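Local coordinates for protein exopolyphosphatase (Cytophaga hutchinsonii, PDB 3MDQ) that probably hydrolyses inorganic polyphosphate from the chain end, releasing orthophosphate, as an exopolyphosphatase of the Ppx/GppA family with the actin-like ATPase fold, at residues Asn14-Leu19 with Val38-Gly43; Met136-Gly141 with Ser211-Thr216; Ser142-Ile147 with Lys156-Ile161; Thr216-Asn221 with Thr235-Ser240. All coordinates share one frame; numbering follows the deposited sequence. Where two conformers were deposited one is given.

Contacts 1, 2 and 3 gather round two sulfate ions, probably from the crystallisation liquor, that are consistent with phosphate-sized sites of a polyphosphate hydrolase. One sulfate takes bonds from contact 1, while the other is shared by contacts 2 and 3, whose centres are about 12 Å apart. Contacts 1 and 2 meet where Asn14 ND2 lies 3.8 Å from Gly140 CA. Contact 3 is nested inside the chain loop closed by contact 2, and Asp137 N and Glu144 O, 2.9 Å apart, probably join their strands by a hydrogen bond. Contact 4 shares Thr216 with contact 2, follows the same helix outward, and lies about 22 Å from contact 1, centre to centre.

Contact 1. Residues Asn14-Leu19 with Val38-Gly43; sequences NTFHLL and VGLGKG. With SO4 (sulfate ion), chain E.
The carbonyl oxygen of Asn14 is gripped by two backbone amides of the facing loop. Val38 N and Gly39 N each donate to Asn14 O over 2.9 Å, the bond from Gly39 N being nearly straight, with an N-H...O angle of 175°. Gly39 takes a positive phi (62°), a backbone conformation that favours glycine. Water 1, 2.8 Å from Asn14 OD1, probably donates to it and accepts a weak bond from Gly41 N.

The apolar part rests on the Phe16 ring. Val38 CG2 sits over the centre of one face, 3.6 Å from the ring centroid and 14° off the normal, a CH-pi contact; Leu40 CD2 meets the ring edge, 4.0 Å from Phe16 CE1. Thr61 and Phe65 of helix 52-71 also touch the Phe16 side chain.

On the polar side a sulfate is held by Asn14 ND2, 2.9 Å from its O1, and by Thr15 OG1, 2.7 Å from its O4. Thr15 OG1 stands anti to its own carbonyl carbon, which puts it beside the backbone N, where it reaches sulfate O4. Arg269 NE also binds the ion. Asn14, just before strand 15-24, and Thr15, its first residue, together holding an anion, are consistent with the first phosphate-binding loop of the actin-like ATPase fold.

Contact 2. Residues Met136-Gly141 with Ser211-Thr216; sequences MDIGGG and SGTFDT. With SO4 (sulfate ion), chain D.
Phe214, the first aromatic side chain of helix 212-225, turns its outer ring atoms against strand 133-138. The selenomethionine Met136 crosses it at about a right angle. Its chi1 of 63° sets CG between the backbone N and the carbonyl carbon, where Met136 CG meets Phe214 CZ at 3.7 Å. The selenium atom lies beside the ring rather than over it: Met136 SE is 5.3 Å from the Phe214 centroid and 81° off the normal, an edge-on Met-aromatic contact. Ile138 also crosses the ring at nearly a right angle, its CD1 4.0 Å from Phe214 CE2. Ile280 of helix 267-286 touches both Ile138 and Phe214, extending this apolar cluster.

The polar side chains are arranged differently. Asp137 has CG anti to the backbone N (chi1 -176°), which carries its carboxylate to Ser211 at the helix N-cap position. In the conformer given, Ser211 OG donates to Asp137 OD2 over 2.6 Å, approaching on the syn side but well out of the carboxylate plane. Between the segments, water 3 lies 2.6 Å from Ile138 O and probably donates to it; the same water also pairs with Thr213 OG1.

Beyond the strand, the glycine turn presents main-chain amides to a sulfate, with Gly140 N 2.9 Å from O2 and Gly141 N 2.9 Å from O1. At Gly139 a side chain would run into the ion, so the glycine permits its close approach. Thr13 OG1 also bonds the ion. The chemistry thus implies an anion site lined largely by main-chain amides, consistent with a phosphate-binding loop, next to a carboxylate that Ser211 meets in this conformer.

Contact 3. Residues Ser142-Ile147 with Lys156-Ile161; sequences SVEFII and KQSFEI. With SO4 (sulfate ion), chain D.
A single carboxylate oxygen of Glu144 takes hydrogen bonds from two serines, Ser142 just before one strand of the hairpin and Ser158 in the other. Ser158 OG donates to Glu144 OE2 over 2.7 Å, on its anti lone pair, while Ser142 OG donates over 2.6 Å to the syn lone pair of the same Glu144 OE2. A bend at chi2 (68°) folds the Glu144 chain back so that this oxygen is within bonding distance of both hydroxyls. A leucine here would probably leave both serine hydroxyls without their shared acceptor and free to turn.

The strands run antiparallel, with axes 4.7 Å apart and directions 167° from each other. Val143 with Phe159 and Phe145 with Gln157 are hydrogen-bonded pairs, each closed by two backbone bonds; Val143 N to Phe159 O measures 2.9 Å. On the face bearing these side chains, Phe145 CD2 comes within 3.6 Å of Phe159 CD1, their ring planes 73° apart. Beyond the strand, Ile161 CG1 lies 3.7 Å from Val143 CG2.

At the hairpin's open end Ser142 N gives a 2.9 Å bond to sulfate O1, and Glu160 forms salt bridges with Arg165 and Arg86. Helix 111-125 covers the Glu144 and Ile146 face, helix 193-202 packs on Phe145 and Gln157, and strand 143-148 continues the sheet into strand 133-138, with strand 153-159 at its margin.

Contact 4. Residues Thr216-Asn221 with Thr235-Ser240; sequences TLAEMN and TSYLLS
The Tyr237 ring meets the Ala218 methyl obliquely, with Tyr237 CD2 3.6 Å from Ala218 CB. This is helix-on-sheet packing in the actin-like fold: helix 212-225 crosses strand 236-240, an outermost strand of its six-stranded sheet, at 71° and 9.3 Å between the local axes. Alanine's small side chain is compatible with so close an approach of the ring to the helix.

The second strand residue facing the helix is Leu239, two residues further along the strand. Its CD1 lies 3.5 Å from Asn221 CG and its CD2 4.3 Å from Leu217 CB, so one leucine bridges a polar and an apolar helix residue. Leu247 of helix 241-253 also touches Leu239.

With CG anti to the backbone N, Tyr237 brings its hydroxyl to Asn221, and Glu227 OE1 is a further partner of that hydroxyl. A phenylalanine in its place would probably leave Asn221 and Glu227 without this common mate. The Asn221 amide is fixed further by Asp243 at ND2 and Arg246 at OD1. Its plane stands 76° from the Tyr237 ring, and Asn221 ND2 donates at the ring's edge to Tyr237 OH over 2.9 Å, with an N-H...O angle of 154°.

Contact 1. Residues Asn14-Leu19 with Val38-Gly43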
loop_
_atom_site.group_PDB
_atom_site.type_symbol
_atom_site.label_atom_id
_atom_site.label_comp_id
_atom_site.label_asym_id
_atom_site.label_seq_id
_atom_site.Cartn_x
_atom_site.Cartn_y
_atom_site.Cartn_z
ATOM N N ASN A 14 -5.706 5.197 -4.136
ATOM C CA ASN A 14 -6.990 4.573 -4.323
ATOM C C ASN A 14 -7.856 4.657 -3.073
ATOM O O ASN A 14 -9.045 4.979 -3.146
ATOM C CB ASN A 14 -6.818 3.110 -4.728
ATOM C CG ASN A 14 -6.284 2.949 -6.112
ATOM O OD1 ASN A 14 -6.101 3.894 -6.874
ATOM N ND2 ASN A 14 -5.970 1.708 -6.442
ATOM N N THR A 15 -7.273 4.287 -1.941
ATOM C CA THR A 15 -8.002 4.072 -0.714
ATOM C C THR A 15 -7.434 4.930 0.392
ATOM O O THR A 15 -6.211 5.050 0.548
ATOM C CB THR A 15 -7.883 2.598 -0.316
ATOM O OG1 THR A 15 -8.396 1.798 -1.409
ATOM C CG2 THR A 15 -8.641 2.294 1.015
ATOM N N PHE A 16 -8.325 5.601 1.151
ATOM C CA PHE A 16 -7.906 6.343 2.337
ATOM C C PHE A 16 -8.143 5.440 3.537
ATOM O O PHE A 16 -9.137 4.744 3.577
ATOM C CB PHE A 16 -8.739 7.634 2.557
ATOM C CG PHE A 16 -8.374 8.808 1.680
ATOM C CD1 PHE A 16 -7.639 8.675 0.534
ATOM C CD2 PHE A 16 -8.834 10.088 1.974
ATOM C CE1 PHE A 16 -7.308 9.769 -0.247
ATOM C CE2 PHE A 16 -8.531 11.163 1.165
ATOM C CZ PHE A 16 -7.773 10.993 0.034
ATOM N N HIS A 17 -7.238 5.513 4.515
ATOM C CA HIS A 17 -7.336 4.700 5.737
ATOM C C HIS A 17 -7.331 5.566 6.953
ATOM O O HIS A 17 -6.604 6.581 7.011
ATOM C CB HIS A 17 -6.139 3.747 5.836
ATOM C CG HIS A 17 -6.067 2.768 4.714
ATOM N ND1 HIS A 17 -6.688 1.538 4.765
ATOM C CD2 HIS A 17 -5.493 2.855 3.490
ATOM C CE1 HIS A 17 -6.478 0.902 3.617
ATOM N NE2 HIS A 17 -5.755 1.674 2.831
ATOM N N LEU A 18 -8.083 5.145 7.971
ATOM C CA LEU A 18 -8.131 5.782 9.261
ATOM C C LEU A 18 -7.847 4.724 10.329
ATOM O O LEU A 18 -8.546 3.744 10.421
ATOM C CB LEU A 18 -9.504 6.402 9.554
ATOM C CG LEU A 18 -9.724 6.950 10.966
ATOM C CD1 LEU A 18 -8.779 8.135 11.356
ATOM C CD2 LEU A 18 -11.205 7.399 11.093
ATOM N N LEU A 19 -6.809 4.967 11.116
ATOM C CA LEU A 19 -6.457 4.128 12.248
ATOM C C LEU A 19 -6.477 4.950 13.533
ATOM O O LEU A 19 -5.787 5.966 13.628
ATOM C CB LEU A 19 -5.059 3.563 12.061
ATOM C CG LEU A 19 -4.517 2.657 13.174
ATOM C CD1 LEU A 19 -5.262 1.357 13.209
ATOM C CD2 LEU A 19 -2.992 2.372 12.920
ATOM N N VAL A 38 -11.500 6.289 -2.491
ATOM C CA VAL A 38 -11.520 7.671 -2.905
ATOM C C VAL A 38 -11.126 7.835 -4.361
ATOM O O VAL A 38 -11.673 8.687 -5.055
ATOM C CB VAL A 38 -10.567 8.525 -2.014
ATOM C CG1 VAL A 38 -10.369 9.942 -2.587
ATOM C CG2 VAL A 38 -11.155 8.608 -0.572
ATOM N N GLY A 39 -10.181 7.054 -4.865
ATOM C CA GLY A 39 -9.800 7.223 -6.256
ATOM C C GLY A 39 -9.227 8.581 -6.548
ATOM O O GLY A 39 -9.621 9.222 -7.500
ATOM N N LEU A 40 -8.245 8.976 -5.758
ATOM C CA LEU A 40 -7.567 10.254 -5.907
ATOM C C LEU A 40 -6.833 10.322 -7.241
ATOM O O LEU A 40 -6.604 11.397 -7.811
ATOM C CB LEU A 40 -6.624 10.466 -4.703
ATOM C CG LEU A 40 -6.302 11.862 -4.289
ATOM C CD1 LEU A 40 -7.573 12.715 -4.057
ATOM C CD2 LEU A 40 -5.373 11.773 -3.076
ATOM N N GLY A 41 -6.405 9.172 -7.745
ATOM C CA GLY A 41 -5.615 9.141 -8.985
ATOM C C GLY A 41 -6.461 9.107 -10.251
ATOM O O GLY A 41 -6.014 9.492 -11.338
ATOM N N LYS A 42 -7.712 8.691 -10.099
ATOM C CA LYS A 42 -8.608 8.472 -11.225
ATOM C C LYS A 42 -8.773 9.733 -12.048
ATOM O O LYS A 42 -9.089 10.804 -11.520
ATOM C CB LYS A 42 -9.961 7.945 -10.728
ATOM C CG LYS A 42 -10.978 7.704 -11.848
ATOM C CD LYS A 42 -12.357 7.303 -11.297
ATOM C CE LYS A 42 -12.416 5.871 -10.867
ATOM N NZ LYS A 42 -13.705 5.584 -10.167
ATOM N N GLY A 43 -8.577 9.617 -13.350
ATOM C CA GLY A 43 -8.785 10.738 -14.263
ATOM C C GLY A 43 -7.662 11.771 -14.286
ATOM O O GLY A 43 -7.728 12.730 -15.089
HETATM S S SO4 E . -5.811 -0.309 -3.150
HETATM O O1 SO4 E . -6.660 -0.209 -4.382
HETATM O O2 SO4 E . -4.666 0.564 -3.102
HETATM O O3 SO4 E . -5.231 -1.690 -3.128
HETATM O O4 SO4 E . -6.588 -0.102 -1.917
HETATM O O HOH W 1 -7.106 6.228 -8.160
#

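Contact 2. Residues Met136-Gly141 with Ser211-Thr216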
loop_
_atom_site.group_PDB
_atom_site.type_symbol
_atom_site.label_atom_id
_atom_site.label_comp_id
_atom_site.label_asym_id
_atom_site.label_seq_id
_atom_site.Cartn_x
_atom_site.Cartn_y
_atom_site.Cartn_z
HETATM N N MSE A 136 7.788 -5.011 -0.057
HETATM C CA MSE A 136 7.201 -4.247 -1.154
HETATM C C MSE A 136 5.760 -3.832 -0.853
HETATM O O MSE A 136 4.947 -4.644 -0.391
HETATM C CB MSE A 136 7.310 -5.013 -2.473
HETATM C CG MSE A 136 6.598 -6.255 -2.539
HETATM SE SE MSE A 136 6.846 -7.067 -4.376
HETATM C CE MSE A 136 5.990 -5.946 -5.501
ATOM N N ASP A 137 5.469 -2.549 -1.047
ATOM C CA ASP A 137 4.149 -1.978 -0.827
ATOM C C ASP A 137 3.620 -1.490 -2.159
ATOM O O ASP A 137 4.192 -0.582 -2.740
ATOM C CB ASP A 137 4.195 -0.845 0.186
ATOM C CG ASP A 137 2.806 -0.302 0.495
ATOM O OD1 ASP A 137 2.118 0.182 -0.437
ATOM O OD2 ASP A 137 2.390 -0.401 1.674
ATOM N N ILE A 138 2.595 -2.152 -2.681
ATOM C CA ILE A 138 1.965 -1.756 -3.947
ATOM C C ILE A 138 0.713 -0.952 -3.693
ATOM O O ILE A 138 -0.221 -1.423 -3.002
ATOM C CB ILE A 138 1.556 -2.967 -4.784
ATOM C CG1 ILE A 138 2.786 -3.801 -5.124
ATOM C CG2 ILE A 138 0.880 -2.481 -6.067
ATOM C CD1 ILE A 138 2.410 -5.124 -5.829
ATOM N N GLY A 139 0.716 0.272 -4.171
ATOM C CA GLY A 139 -0.445 1.136 -4.064
ATOM C C GLY A 139 -0.944 1.526 -5.444
ATOM O O GLY A 139 -0.432 1.038 -6.444
ATOM N N GLY A 140 -1.939 2.417 -5.517
ATOM C CA GLY A 140 -2.384 2.923 -6.791
ATOM C C GLY A 140 -1.467 3.876 -7.481
ATOM O O GLY A 140 -1.494 4.001 -8.699
ATOM N N GLY A 141 -0.625 4.588 -6.724
ATOM C CA GLY A 141 0.240 5.592 -7.281
ATOM C C GLY A 141 1.704 5.247 -7.289
ATOM O O GLY A 141 2.394 5.504 -8.269
ATOM N N SER A 211 -0.071 -3.919 2.048
ATOM C CA SER A 211 -1.138 -3.086 1.517
ATOM C C SER A 211 -2.149 -3.885 0.733
ATOM O O SER A 211 -2.134 -5.132 0.797
ATOM C CB SER A 211 -0.566 -1.884 0.785
ATOM O OG SER A 211 -0.203 -0.915 1.742
ATOM N N GLY A 212 -3.060 -3.227 0.018
ATOM C CA GLY A 212 -4.318 -3.850 -0.353
ATOM C C GLY A 212 -4.208 -5.056 -1.253
ATOM O O GLY A 212 -4.956 -6.031 -1.073
ATOM N N THR A 213 -3.343 -5.002 -2.250
ATOM C CA THR A 213 -3.174 -6.129 -3.164
ATOM C C THR A 213 -2.766 -7.378 -2.387
ATOM O O THR A 213 -3.349 -8.450 -2.530
ATOM C CB THR A 213 -2.170 -5.858 -4.267
ATOM O OG1 THR A 213 -2.683 -4.808 -5.102
ATOM C CG2 THR A 213 -1.929 -7.084 -5.134
ATOM N N PHE A 214 -1.756 -7.245 -1.541
ATOM C CA PHE A 214 -1.308 -8.385 -0.767
ATOM C C PHE A 214 -2.356 -8.869 0.243
ATOM O O PHE A 214 -2.507 -10.068 0.434
ATOM C CB PHE A 214 0.029 -8.052 -0.102
ATOM C CG PHE A 214 1.211 -8.111 -1.036
ATOM C CD1 PHE A 214 1.763 -9.330 -1.401
ATOM C CD2 PHE A 214 1.811 -6.938 -1.520
ATOM C CE1 PHE A 214 2.838 -9.387 -2.248
ATOM C CE2 PHE A 214 2.907 -6.984 -2.349
ATOM C CZ PHE A 214 3.437 -8.198 -2.723
ATOM N N ASP A 215 -3.107 -7.960 0.852
ATOM C CA ASP A 215 -4.179 -8.349 1.774
ATOM C C ASP A 215 -5.214 -9.162 1.023
ATOM O O ASP A 215 -5.679 -10.198 1.506
ATOM C CB ASP A 215 -4.882 -7.134 2.398
ATOM C CG ASP A 215 -4.008 -6.336 3.332
ATOM O OD1 ASP A 215 -2.988 -6.838 3.807
ATOM O OD2 ASP A 215 -4.392 -5.156 3.632
ATOM N N THR A 216 -5.555 -8.712 -0.197
ATOM C CA THR A 216 -6.531 -9.456 -1.009
ATOM C C THR A 216 -6.028 -10.852 -1.405
ATOM O O THR A 216 -6.795 -11.836 -1.376
ATOM C CB THR A 216 -6.999 -8.629 -2.228
ATOM O OG1 THR A 216 -7.838 -7.566 -1.749
ATOM C CG2 THR A 216 -7.809 -9.476 -3.228
HETATM S S SO4 D . -0.615 4.579 -2.813
HETATM O O1 SO4 D . 0.266 4.435 -3.995
HETATM O O2 SO4 D . -1.980 4.028 -3.088
HETATM O O3 SO4 D . -0.002 3.851 -1.689
HETATM O O4 SO4 D . -0.500 6.009 -2.569
HETATM O O HOH W 2 -0.228 -4.027 -1.865
HETATM O O HOH W 3 -2.611 -2.399 -3.553
HETATM O O HOH W 4 -2.903 -0.034 -1.248
#

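Contact 3. Residues Ser142-Ile147 with Lys156-Ile161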
loop_
_atom_site.group_PDB
_atom_site.type_symbol
_atom_site.label_atom_id
_atom_site.label_comp_id
_atom_site.label_asym_id
_atom_site.label_seq_id
_atom_site.Cartn_x
_atom_site.Cartn_y
_atom_site.Cartn_z
ATOM N N SER A 142 2.178 4.649 -6.197
ATOM C CA SER A 142 3.591 4.248 -6.134
ATOM C C SER A 142 3.782 2.864 -5.540
ATOM O O SER A 142 2.861 2.275 -5.004
ATOM C CB SER A 142 4.377 5.276 -5.320
ATOM O OG SER A 142 4.021 5.217 -3.951
ATOM N N VAL A 143 5.001 2.338 -5.745
ATOM C CA VAL A 143 5.427 1.103 -5.142
ATOM C C VAL A 143 6.758 1.372 -4.419
ATOM O O VAL A 143 7.710 1.916 -4.998
ATOM C CB VAL A 143 5.628 -0.008 -6.185
ATOM C CG1 VAL A 143 6.100 -1.321 -5.520
ATOM C CG2 VAL A 143 4.298 -0.235 -7.027
ATOM N N GLU A 144 6.787 1.036 -3.136
ATOM C CA GLU A 144 7.991 1.197 -2.316
ATOM C C GLU A 144 8.639 -0.171 -2.087
ATOM O O GLU A 144 7.939 -1.143 -1.814
ATOM C CB GLU A 144 7.686 1.825 -0.960
ATOM C CG GLU A 144 7.380 3.317 -0.976
ATOM C CD GLU A 144 6.094 3.643 -1.651
ATOM O OE1 GLU A 144 5.047 3.167 -1.201
ATOM O OE2 GLU A 144 6.127 4.409 -2.656
ATOM N N PHE A 145 9.955 -0.195 -2.195
ATOM C CA PHE A 145 10.751 -1.360 -1.919
ATOM C C PHE A 145 11.751 -1.020 -0.839
ATOM O O PHE A 145 12.379 0.063 -0.890
ATOM C CB PHE A 145 11.511 -1.795 -3.145
ATOM C CG PHE A 145 10.649 -2.303 -4.273
ATOM C CD1 PHE A 145 10.217 -3.600 -4.291
ATOM C CD2 PHE A 145 10.318 -1.469 -5.322
ATOM C CE1 PHE A 145 9.428 -4.060 -5.326
ATOM C CE2 PHE A 145 9.557 -1.938 -6.362
ATOM C CZ PHE A 145 9.123 -3.222 -6.377
ATOM N N ILE A 146 11.879 -1.904 0.154
ATOM C CA ILE A 146 12.814 -1.713 1.245
ATOM C C ILE A 146 13.577 -3.015 1.517
ATOM O O ILE A 146 12.939 -4.089 1.605
ATOM C CB ILE A 146 12.121 -1.288 2.562
ATOM C CG1 ILE A 146 11.128 -0.138 2.360
ATOM C CG2 ILE A 146 13.175 -0.940 3.641
ATOM C CD1 ILE A 146 9.708 -0.586 2.190
ATOM N N ILE A 147 14.910 -2.948 1.640
ATOM C CA ILE A 147 15.703 -4.089 2.035
ATOM C C ILE A 147 16.199 -3.851 3.444
ATOM O O ILE A 147 16.789 -2.828 3.688
ATOM C CB ILE A 147 16.854 -4.366 1.081
ATOM C CG1 ILE A 147 16.342 -4.719 -0.313
ATOM C CG2 ILE A 147 17.784 -5.476 1.628
ATOM C CD1 ILE A 147 17.399 -4.832 -1.398
ATOM N N LYS A 156 16.411 1.593 0.405
ATOM C CA LYS A 156 14.979 1.753 0.068
ATOM C C LYS A 156 14.817 2.660 -1.119
ATOM O O LYS A 156 15.642 3.549 -1.363
ATOM C CB LYS A 156 14.151 2.284 1.228
ATOM C CG LYS A 156 14.248 3.770 1.572
ATOM C CD LYS A 156 15.593 4.203 2.010
ATOM C CE LYS A 156 15.615 5.704 2.295
ATOM N NZ LYS A 156 16.844 6.144 3.046
ATOM N N GLN A 157 13.738 2.459 -1.880
ATOM C CA GLN A 157 13.443 3.331 -3.014
ATOM C C GLN A 157 11.967 3.222 -3.351
ATOM O O GLN A 157 11.386 2.139 -3.291
ATOM C CB GLN A 157 14.326 2.986 -4.219
ATOM C CG GLN A 157 14.245 4.028 -5.316
ATOM C CD GLN A 157 15.467 4.076 -6.205
ATOM O OE1 GLN A 157 16.573 3.664 -5.807
ATOM N NE2 GLN A 157 15.278 4.585 -7.423
ATOM N N SER A 158 11.369 4.358 -3.708
ATOM C CA SER A 158 9.998 4.438 -4.179
ATOM C C SER A 158 10.027 4.649 -5.689
ATOM O O SER A 158 10.831 5.421 -6.211
ATOM C CB SER A 158 9.330 5.630 -3.515
ATOM O OG SER A 158 8.008 5.819 -3.968
ATOM N N PHE A 159 9.105 4.004 -6.375
ATOM C CA PHE A 159 8.948 4.121 -7.819
ATOM C C PHE A 159 7.485 4.493 -8.140
ATOM O O PHE A 159 6.546 3.912 -7.610
ATOM C CB PHE A 159 9.274 2.787 -8.498
ATOM C CG PHE A 159 10.691 2.310 -8.279
ATOM C CD1 PHE A 159 11.022 1.585 -7.145
ATOM C CD2 PHE A 159 11.676 2.586 -9.199
ATOM C CE1 PHE A 159 12.316 1.149 -6.943
ATOM C CE2 PHE A 159 12.962 2.147 -9.011
ATOM C CZ PHE A 159 13.278 1.424 -7.877
ATOM N N GLU A 160 7.302 5.430 -9.067
ATOM C CA GLU A 160 5.941 5.900 -9.456
ATOM C C GLU A 160 5.356 4.952 -10.520
ATOM O O GLU A 160 5.185 5.298 -11.707
ATOM C CB GLU A 160 5.990 7.389 -9.873
ATOM C CG GLU A 160 6.324 8.327 -8.670
ATOM C CD GLU A 160 5.264 8.342 -7.495
ATOM O OE1 GLU A 160 4.057 8.094 -7.722
ATOM O OE2 GLU A 160 5.631 8.662 -6.337
ATOM N N ILE A 161 5.088 3.742 -10.064
ATOM C CA ILE A 161 4.573 2.633 -10.903
ATOM C C ILE A 161 3.392 1.941 -10.232
ATOM O O ILE A 161 3.104 0.757 -10.451
ATOM C CB ILE A 161 5.725 1.620 -11.224
ATOM C CG1 ILE A 161 6.224 0.946 -9.962
ATOM C CG2 ILE A 161 6.846 2.322 -12.028
ATOM C CD1 ILE A 161 7.301 -0.174 -10.234
HETATM S S SO4 D . -0.615 4.579 -2.813
HETATM O O1 SO4 D . 0.266 4.435 -3.995
HETATM O O2 SO4 D . -1.980 4.028 -3.088
HETATM O O3 SO4 D . -0.002 3.851 -1.689
HETATM O O4 SO4 D . -0.500 6.009 -2.569
#

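Contact 4. Residues Thr216-Asn221 with Thr235-Ser240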
loop_
_atom_site.group_PDB
_atom_site.type_symbol
_atom_site.label_atom_id
_atom_site.label_comp_id
_atom_site.label_asym_id
_atom_site.label_seq_id
_atom_site.Cartn_x
_atom_site.Cartn_y
_atom_site.Cartn_z
ATOM N N THR A 216 -5.555 -8.712 -0.197
ATOM C CA THR A 216 -6.531 -9.456 -1.009
ATOM C C THR A 216 -6.028 -10.852 -1.405
ATOM O O THR A 216 -6.795 -11.836 -1.376
ATOM C CB THR A 216 -6.999 -8.629 -2.228
ATOM O OG1 THR A 216 -7.838 -7.566 -1.749
ATOM C CG2 THR A 216 -7.809 -9.476 -3.228
ATOM N N LEU A 217 -4.743 -10.981 -1.744
ATOM C CA LEU A 217 -4.188 -12.280 -2.081
ATOM C C LEU A 217 -4.295 -13.219 -0.877
ATOM O O LEU A 217 -4.676 -14.383 -1.023
ATOM C CB LEU A 217 -2.737 -12.204 -2.570
ATOM C CG LEU A 217 -2.537 -11.387 -3.865
ATOM C CD1 LEU A 217 -1.039 -11.244 -4.154
ATOM C CD2 LEU A 217 -3.325 -12.073 -5.022
ATOM N N ALA A 218 -3.951 -12.711 0.301
ATOM C CA ALA A 218 -4.086 -13.499 1.501
ATOM C C ALA A 218 -5.535 -13.938 1.721
ATOM O O ALA A 218 -5.802 -15.113 1.999
ATOM C CB ALA A 218 -3.553 -12.744 2.712
ATOM N N GLU A 219 -6.471 -13.000 1.607
ATOM C CA GLU A 219 -7.868 -13.317 1.844
ATOM C C GLU A 219 -8.386 -14.347 0.839
ATOM O O GLU A 219 -9.108 -15.250 1.217
ATOM C CB GLU A 219 -8.732 -12.049 1.839
ATOM C CG GLU A 219 -8.530 -11.173 3.081
ATOM C CD GLU A 219 -9.290 -9.842 3.034
ATOM O OE1 GLU A 219 -9.848 -9.484 1.985
ATOM O OE2 GLU A 219 -9.317 -9.146 4.067
HETATM N N MSE A 220 -7.973 -14.233 -0.426
HETATM C CA MSE A 220 -8.353 -15.214 -1.459
HETATM C C MSE A 220 -7.811 -16.581 -1.111
HETATM O O MSE A 220 -8.485 -17.571 -1.293
HETATM C CB MSE A 220 -7.846 -14.792 -2.841
HETATM C CG MSE A 220 -8.571 -13.636 -3.430
HETATM SE SE MSE A 220 -7.865 -12.939 -5.060
HETATM C CE MSE A 220 -8.477 -14.362 -6.225
ATOM N N ASN A 221 -6.579 -16.642 -0.603
ATOM C CA ASN A 221 -5.972 -17.911 -0.303
ATOM C C ASN A 221 -6.633 -18.580 0.899
ATOM O O ASN A 221 -6.779 -19.802 0.949
ATOM C CB ASN A 221 -4.493 -17.748 -0.027
ATOM C CG ASN A 221 -3.711 -19.036 -0.288
ATOM O OD1 ASN A 221 -3.826 -19.620 -1.373
ATOM N ND2 ASN A 221 -2.961 -19.493 0.724
ATOM N N THR A 235 -0.856 -10.458 12.471
ATOM C CA THR A 235 -0.123 -9.418 11.772
ATOM C C THR A 235 0.662 -9.895 10.574
ATOM O O THR A 235 1.173 -9.084 9.800
ATOM C CB THR A 235 0.779 -8.655 12.689
ATOM O OG1 THR A 235 1.749 -9.506 13.248
ATOM C CG2 THR A 235 -0.049 -7.987 13.824
ATOM N N SER A 236 0.719 -11.198 10.336
ATOM C CA SER A 236 1.361 -11.722 9.134
ATOM C C SER A 236 0.607 -12.943 8.633
ATOM O O SER A 236 -0.064 -13.602 9.422
ATOM C CB SER A 236 2.822 -12.065 9.419
ATOM O OG SER A 236 2.963 -13.145 10.337
ATOM N N TYR A 237 0.814 -13.265 7.351
ATOM C CA TYR A 237 0.227 -14.455 6.733
ATOM C C TYR A 237 1.186 -14.961 5.702
ATOM O O TYR A 237 1.578 -14.194 4.799
ATOM C CB TYR A 237 -1.125 -14.089 6.081
ATOM C CG TYR A 237 -1.772 -15.231 5.366
ATOM C CD1 TYR A 237 -2.570 -16.117 6.052
ATOM C CD2 TYR A 237 -1.518 -15.461 4.026
ATOM C CE1 TYR A 237 -3.164 -17.220 5.386
ATOM C CE2 TYR A 237 -2.071 -16.563 3.368
ATOM C CZ TYR A 237 -2.915 -17.418 4.067
ATOM O OH TYR A 237 -3.468 -18.520 3.416
ATOM N N LEU A 238 1.586 -16.224 5.773
ATOM C CA LEU A 238 2.528 -16.721 4.792
ATOM C C LEU A 238 1.807 -17.424 3.650
ATOM O O LEU A 238 1.020 -18.369 3.839
ATOM C CB LEU A 238 3.547 -17.645 5.410
ATOM C CG LEU A 238 4.557 -18.274 4.421
ATOM C CD1 LEU A 238 5.831 -18.569 5.169
ATOM C CD2 LEU A 238 4.046 -19.545 3.714
ATOM N N LEU A 239 2.117 -16.940 2.466
ATOM C CA LEU A 239 1.577 -17.429 1.196
ATOM C C LEU A 239 2.666 -18.244 0.522
ATOM O O LEU A 239 3.736 -17.720 0.200
ATOM C CB LEU A 239 1.179 -16.231 0.300
ATOM C CG LEU A 239 0.490 -16.430 -1.019
ATOM C CD1 LEU A 239 -0.918 -17.031 -0.810
ATOM C CD2 LEU A 239 0.421 -15.067 -1.715
ATOM N N SER A 240 2.428 -19.520 0.279
ATOM C CA SER A 240 3.439 -20.301 -0.425
ATOM C C SER A 240 3.576 -19.864 -1.884
ATOM O O SER A 240 2.631 -19.315 -2.448
ATOM C CB SER A 240 3.142 -21.785 -0.362
ATOM O OG SER A 240 2.032 -22.131 -1.196
#